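Local coordinates for superantigen-like protein SSL8 (Staphylococcus aureus, PDB 3R2T), which is of unknown function but belongs to the staphylococcal/streptococcal toxin family as an extracellular superantigen-like protein, at residues F173-E178 with E239-I244; V180-L185 with Y219-S224. All coordinates share one frame; numbering follows the deposited sequence.

Contact 1: residues F173-E178 with E239-I244; sequences FFIQKE and EQIKNI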
loop_
_atom_site.group_PDB
_atom_site.type_symbol
_atom_site.label_atom_id
_atom_site.label_comp_id
_atom_site.label_asym_id
_atom_site.label_seq_id
_atom_site.Cartn_x
_atom_site.Cartn_y
_atom_site.Cartn_z
ATOM N N PHE A 173 -31.347 10.336 1.625
ATOM C CA PHE A 173 -30.209 9.431 1.618
ATOM C C PHE A 173 -30.792 8.044 1.778
ATOM O O PHE A 173 -31.740 7.855 2.533
ATOM C CB PHE A 173 -29.257 9.745 2.772
ATOM C CG PHE A 173 -27.903 9.098 2.646
ATOM C CD1 PHE A 173 -27.550 8.011 3.431
ATOM C CD2 PHE A 173 -26.975 9.589 1.731
ATOM C CE1 PHE A 173 -26.290 7.433 3.309
ATOM C CE2 PHE A 173 -25.717 9.017 1.596
ATOM C CZ PHE A 173 -25.368 7.952 2.368
ATOM N N PHE A 174 -30.268 7.079 1.049
ATOM C CA PHE A 174 -30.776 5.729 1.163
ATOM C C PHE A 174 -29.608 4.768 1.241
ATOM O O PHE A 174 -28.552 4.981 0.635
ATOM C CB PHE A 174 -31.690 5.368 -0.015
ATOM C CG PHE A 174 -30.950 5.034 -1.275
ATOM C CD1 PHE A 174 -30.904 3.720 -1.737
ATOM C CD2 PHE A 174 -30.276 6.013 -1.983
ATOM C CE1 PHE A 174 -30.211 3.394 -2.897
ATOM C CE2 PHE A 174 -29.576 5.693 -3.140
ATOM C CZ PHE A 174 -29.548 4.378 -3.599
ATOM N N ILE A 175 -29.822 3.721 2.019
ATOM C CA ILE A 175 -28.848 2.685 2.214
ATOM C C ILE A 175 -29.498 1.411 1.719
ATOM O O ILE A 175 -30.557 1.020 2.181
ATOM C CB ILE A 175 -28.459 2.590 3.698
ATOM C CG1 ILE A 175 -27.922 3.958 4.173
ATOM C CG2 ILE A 175 -27.440 1.453 3.921
ATOM C CD1 ILE A 175 -27.761 4.077 5.657
ATOM N N GLN A 176 -28.868 0.799 0.731
ATOM C CA GLN A 176 -29.356 -0.448 0.138
ATOM C C GLN A 176 -29.009 -1.732 0.921
ATOM O O GLN A 176 -29.755 -2.722 0.881
ATOM C CB GLN A 176 -28.904 -0.566 -1.335
ATOM C CG GLN A 176 -27.610 0.215 -1.814
ATOM C CD GLN A 176 -26.344 0.091 -0.942
ATOM O OE1 GLN A 176 -26.378 0.313 0.287
ATOM N NE2 GLN A 176 -25.201 -0.191 -1.597
ATOM N N LYS A 177 -27.911 -1.698 1.659
ATOM C CA LYS A 177 -27.437 -2.858 2.388
ATOM C C LYS A 177 -27.836 -2.921 3.866
ATOM O O LYS A 177 -27.879 -1.900 4.541
ATOM C CB LYS A 177 -25.914 -2.888 2.308
ATOM C CG LYS A 177 -25.363 -2.989 0.886
ATOM C CD LYS A 177 -23.825 -2.840 0.905
ATOM C CE LYS A 177 -23.093 -4.115 1.202
ATOM N NZ LYS A 177 -23.633 -5.043 2.218
ATOM N N GLU A 178 -28.093 -4.137 4.344
ATOM C CA GLU A 178 -28.431 -4.404 5.755
ATOM C C GLU A 178 -27.194 -4.156 6.610
ATOM O O GLU A 178 -27.266 -3.617 7.735
ATOM C CB GLU A 178 -28.865 -5.851 5.916
ATOM C CG GLU A 178 -30.109 -6.170 5.098
ATOM C CD GLU A 178 -30.384 -7.660 4.930
ATOM O OE1 GLU A 178 -31.393 -7.977 4.264
ATOM O OE2 GLU A 178 -29.599 -8.503 5.431
ATOM N N GLU A 239 -30.304 -0.934 9.674
ATOM C CA GLU A 239 -31.607 -0.827 10.316
ATOM C C GLU A 239 -31.498 -0.052 11.642
ATOM O O GLU A 239 -32.444 0.599 12.079
ATOM C CB GLU A 239 -32.192 -2.221 10.528
ATOM C CG GLU A 239 -33.603 -2.255 11.104
ATOM C CD GLU A 239 -33.648 -2.119 12.601
ATOM O OE1 GLU A 239 -32.765 -2.708 13.273
ATOM O OE2 GLU A 239 -34.589 -1.462 13.110
ATOM N N GLN A 240 -30.321 -0.091 12.252
ATOM C CA GLN A 240 -30.121 0.565 13.531
ATOM C C GLN A 240 -29.655 2.008 13.455
ATOM O O GLN A 240 -29.427 2.608 14.483
ATOM C CB GLN A 240 -29.183 -0.276 14.395
ATOM C CG GLN A 240 -29.850 -1.595 14.896
ATOM C CD GLN A 240 -30.935 -1.339 15.911
ATOM O OE1 GLN A 240 -30.710 -0.649 16.888
ATOM N NE2 GLN A 240 -32.113 -1.917 15.700
ATOM N N ILE A 241 -29.503 2.566 12.253
ATOM C CA ILE A 241 -29.093 3.970 12.117
ATOM C C ILE A 241 -30.324 4.835 12.319
ATOM O O ILE A 241 -31.297 4.682 11.593
ATOM C CB ILE A 241 -28.524 4.275 10.725
ATOM C CG1 ILE A 241 -27.215 3.513 10.502
ATOM C CG2 ILE A 241 -28.313 5.763 10.551
ATOM C CD1 ILE A 241 -26.652 3.676 9.089
ATOM N N LYS A 242 -30.294 5.720 13.322
ATOM C CA LYS A 242 -31.410 6.624 13.588
ATOM C C LYS A 242 -31.394 7.834 12.643
ATOM O O LYS A 242 -32.419 8.235 12.118
ATOM C CB LYS A 242 -31.352 7.143 15.014
ATOM C CG LYS A 242 -32.646 7.878 15.439
ATOM C CD LYS A 242 -32.605 8.268 16.920
ATOM C CE LYS A 242 -34.009 8.641 17.447
ATOM N NZ LYS A 242 -33.997 8.960 18.918
ATOM N N ASN A 243 -30.236 8.442 12.480
ATOM C CA ASN A 243 -30.092 9.599 11.586
ATOM C C ASN A 243 -28.627 9.873 11.334
ATOM O O ASN A 243 -27.746 9.258 11.958
ATOM C CB ASN A 243 -30.818 10.853 12.136
ATOM C CG ASN A 243 -30.295 11.290 13.490
ATOM O OD1 ASN A 243 -29.130 11.641 13.635
ATOM N ND2 ASN A 243 -31.168 11.276 14.496
ATOM N N ILE A 244 -28.359 10.779 10.412
ATOM C CA ILE A 244 -26.994 11.151 10.083
ATOM C C ILE A 244 -26.983 12.669 10.012
ATOM O O ILE A 244 -27.862 13.268 9.387
ATOM C CB ILE A 244 -26.586 10.558 8.742
ATOM C CG1 ILE A 244 -26.778 9.020 8.764
ATOM C CG2 ILE A 244 -25.137 10.948 8.388
ATOM C CD1 ILE A 244 -26.665 8.357 7.426
#

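Contact 2: residues V180-L185 with Y219-S224; sequences VSLKEL and YEIDLS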
loop_
_atom_site.group_PDB
_atom_site.type_symbol
_atom_site.label_atom_id
_atom_site.label_comp_id
_atom_site.label_asym_id
_atom_site.label_seq_id
_atom_site.Cartn_x
_atom_site.Cartn_y
_atom_site.Cartn_z
ATOM N N VAL A 180 -23.598 -2.277 6.216
ATOM C CA VAL A 180 -22.880 -1.329 5.403
ATOM C C VAL A 180 -21.571 -0.880 6.093
ATOM O O VAL A 180 -21.539 -0.626 7.299
ATOM C CB VAL A 180 -23.791 -0.125 5.104
ATOM C CG1 VAL A 180 -24.048 0.649 6.350
ATOM C CG2 VAL A 180 -23.202 0.773 4.008
ATOM N N SER A 181 -20.484 -0.803 5.324
ATOM C CA SER A 181 -19.196 -0.395 5.882
ATOM C C SER A 181 -19.200 1.107 6.097
ATOM O O SER A 181 -19.879 1.834 5.394
ATOM C CB SER A 181 -18.035 -0.781 4.940
ATOM O OG SER A 181 -18.080 -0.046 3.703
ATOM N N LEU A 182 -18.436 1.562 7.086
ATOM C CA LEU A 182 -18.302 2.964 7.366
ATOM C C LEU A 182 -17.616 3.624 6.162
ATOM O O LEU A 182 -17.848 4.777 5.873
ATOM C CB LEU A 182 -17.451 3.139 8.600
ATOM C CG LEU A 182 -17.243 4.527 9.176
ATOM C CD1 LEU A 182 -18.601 5.120 9.643
ATOM C CD2 LEU A 182 -16.217 4.445 10.341
ATOM N N LYS A 183 -16.766 2.858 5.486
ATOM C CA LYS A 183 -16.076 3.303 4.298
ATOM C C LYS A 183 -17.082 3.777 3.261
ATOM O O LYS A 183 -16.949 4.894 2.708
ATOM C CB LYS A 183 -15.244 2.146 3.736
ATOM C CG LYS A 183 -14.555 2.418 2.417
ATOM C CD LYS A 183 -13.992 1.140 1.845
ATOM C CE LYS A 183 -13.214 1.407 0.569
ATOM N NZ LYS A 183 -11.998 2.197 0.901
ATOM N N GLU A 184 -18.096 2.942 2.999
ATOM C CA GLU A 184 -19.123 3.279 1.988
ATOM C C GLU A 184 -19.942 4.516 2.390
ATOM O O GLU A 184 -20.164 5.402 1.573
ATOM C CB GLU A 184 -20.023 2.061 1.652
ATOM C CG GLU A 184 -21.224 2.398 0.777
ATOM C CD GLU A 184 -21.961 1.185 0.190
ATOM O OE1 GLU A 184 -21.607 0.005 0.478
ATOM O OE2 GLU A 184 -22.916 1.432 -0.583
ATOM N N LEU A 185 -20.365 4.575 3.649
ATOM C CA LEU A 185 -21.140 5.724 4.132
ATOM C C LEU A 185 -20.308 6.989 4.040
ATOM O O LEU A 185 -20.766 7.989 3.540
ATOM C CB LEU A 185 -21.573 5.513 5.571
ATOM C CG LEU A 185 -22.555 4.378 5.807
ATOM C CD1 LEU A 185 -22.907 4.287 7.283
ATOM C CD2 LEU A 185 -23.811 4.575 4.987
ATOM N N TYR A 219 -21.003 7.264 15.574
ATOM C CA TYR A 219 -19.778 7.143 14.816
ATOM C C TYR A 219 -19.529 8.559 14.359
ATOM O O TYR A 219 -20.462 9.220 13.877
ATOM C CB TYR A 219 -19.931 6.216 13.600
ATOM C CG TYR A 219 -20.114 4.743 13.941
ATOM C CD1 TYR A 219 -19.024 3.881 13.971
ATOM C CD2 TYR A 219 -21.372 4.221 14.230
ATOM C CE1 TYR A 219 -19.178 2.524 14.269
ATOM C CE2 TYR A 219 -21.540 2.861 14.556
ATOM C CZ TYR A 219 -20.444 2.023 14.562
ATOM O OH TYR A 219 -20.593 0.686 14.858
ATOM N N GLU A 220 -18.316 9.062 14.533
ATOM C CA GLU A 220 -18.002 10.421 14.079
ATOM C C GLU A 220 -16.779 10.414 13.154
ATOM O O GLU A 220 -15.801 9.726 13.425
ATOM C CB GLU A 220 -17.775 11.362 15.257
ATOM C CG GLU A 220 -17.504 12.802 14.818
ATOM C CD GLU A 220 -17.477 13.794 15.961
ATOM O OE1 GLU A 220 -18.350 13.730 16.856
ATOM O OE2 GLU A 220 -16.599 14.676 15.939
ATOM N N ILE A 221 -16.853 11.195 12.075
ATOM C CA ILE A 221 -15.781 11.301 11.101
ATOM C C ILE A 221 -15.416 12.768 10.856
ATOM O O ILE A 221 -16.271 13.582 10.607
ATOM C CB ILE A 221 -16.197 10.692 9.737
ATOM C CG1 ILE A 221 -16.626 9.220 9.906
ATOM C CG2 ILE A 221 -15.010 10.789 8.709
ATOM C CD1 ILE A 221 -17.421 8.668 8.705
ATOM N N ASP A 222 -14.129 13.074 10.915
ATOM C CA ASP A 222 -13.647 14.418 10.696
ATOM C C ASP A 222 -13.447 14.624 9.196
ATOM O O ASP A 222 -12.774 13.836 8.529
ATOM C CB ASP A 222 -12.342 14.566 11.452
ATOM C CG ASP A 222 -11.767 15.969 11.414
ATOM O OD1 ASP A 222 -12.244 16.870 10.681
ATOM O OD2 ASP A 222 -10.800 16.152 12.157
ATOM N N LEU A 223 -14.044 15.677 8.659
ATOM C CA LEU A 223 -13.930 15.983 7.232
ATOM C C LEU A 223 -12.593 16.620 6.820
ATOM O O LEU A 223 -12.359 16.804 5.619
ATOM C CB LEU A 223 -15.057 16.929 6.803
ATOM C CG LEU A 223 -16.486 16.398 6.859
ATOM C CD1 LEU A 223 -17.462 17.508 6.507
ATOM C CD2 LEU A 223 -16.661 15.179 5.918
ATOM N N SER A 224 -11.731 16.957 7.784
ATOM C CA SER A 224 -10.415 17.586 7.485
ATOM C C SER A 224 -9.407 16.647 6.844
ATOM O O SER A 224 -8.431 17.106 6.254
ATOM C CB SER A 224 -9.775 18.123 8.764
ATOM O OG SER A 224 -10.603 19.107 9.341
#

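Contact 1: residues F173-E178 with E239-I244
Ile175 and Phe173 meet Ile241 and Ile244 in the hydrophobic core of the beta-grasp domain. One partner is the loop 173-178. The other enters strand 241-248, the central strand of the five-stranded sheet. The CB of Ile175 points toward that strand. CG1 sits beside the backbone N (chi1 -57°), and CG1 of Ile175 lies 3.9 Å from CE1 of Phe173 in the same loop. The other branch, CG2 of Ile175, is anti to the backbone N and lies 4.2 Å from CG1 of Val180. An extended chi2 carries CD1 out to the strand. There CD1 of Ile175 meets CD1 of Ile241 at 3.6 Å, end methyl to end methyl, while the two side chains cross obliquely. Ile175 also touches Leu185 of helix 182-197.

Further along, CD1 of the Phe173 ring lies 4.1 Å from CD1 of Ile244. These two side chains are roughly perpendicular. Ile189 of the helix and Leu156 of strand 156-160 touch both, so loop, helix and sheet share one apolar cluster. No hydrogen bond joins the two segments.

A classic beta bulge sets Lys242 and Asn243 together opposite Asn212. Just before the strand, Glu239 has two partners. Its OE2 forms a salt bridge with Lys214. Glu239 OE1 accepts from Gln240 NE2 at 2.6 Å on its syn side, 22° out of the carboxylate plane.

Contact 2: residues V180-L185 with Y219-S224
Leu182 packs on Ile221 and Tyr219 in a purely apolar helix-on-sheet contact. It lies in the beta-grasp domain, where the first turn of helix 182-197 meets strand 218-222, an edge strand, within this chain, of the five-stranded sheet. No hydrogen bond links the two segments.

Leu182 does the work from the helix side. Its CG stands anti to the backbone N (chi1 -175°), which extends the branched end toward the strand. CD1 is the methyl that comes nearest. CD1 of Leu182 lies 3.9 Å from CD1 of Ile221 and 4.3 Å from CB of Tyr219. CG of Leu182 is 4.2 Å from CD1 of Ile221. The Leu182 and Ile221 side chains run antiparallel to each other and overlap at their outer carbons. The closest atom of Tyr219 is its CB; the near side of the ring lies only slightly further off. Between these two strand residues, Glu220 points away from the helix, and its OE1 forms salt bridges with Arg208 and Lys218. Ile211 and Ile236 also pack on Leu182, and Asp186 and Arg190 of the helix touch Ile221.

Polar bonds mark the start of the helix and the end of the strand. Ser181 is the N-cap of the helix: Ser181 OG accepts from Glu184 N at 3.1 Å. Ser181 O takes the N-H of Leu185 in the first backbone turn. Where strand 218-222 stops, Asp222 OD1 accepts from Ser224 N at 2.9 Å, with the nitrogen above the carboxylate plane and a nearly straight bond (166°). This is an Asx turn. A helix packed by apolar side chains on one face of a mixed sheet is characteristic of the beta-grasp fold.

The chain builds its OB-fold region first and then enters the beta-grasp domain. Segment 173-178 follows strand 167-171 and opens contact 1. Segment 180-185 comes next and opens contact 2, which closes at 219-224 after helix 182-197 and strand 207-213. Contact 1 closes later, at 239-244, so contact 2 is nested inside its loop. Their centres are 13 Å apart, and both reach the same sheet, at its central and edge strands. They also touch directly: Ile175 CD1 packs 4.0 Å from Leu185 CD2, and Gln176 NE2 lies 3.0 Å from Glu184 OE2. Lys177 reaches back to Asp119 in a salt bridge, tying this region to the OB-fold part.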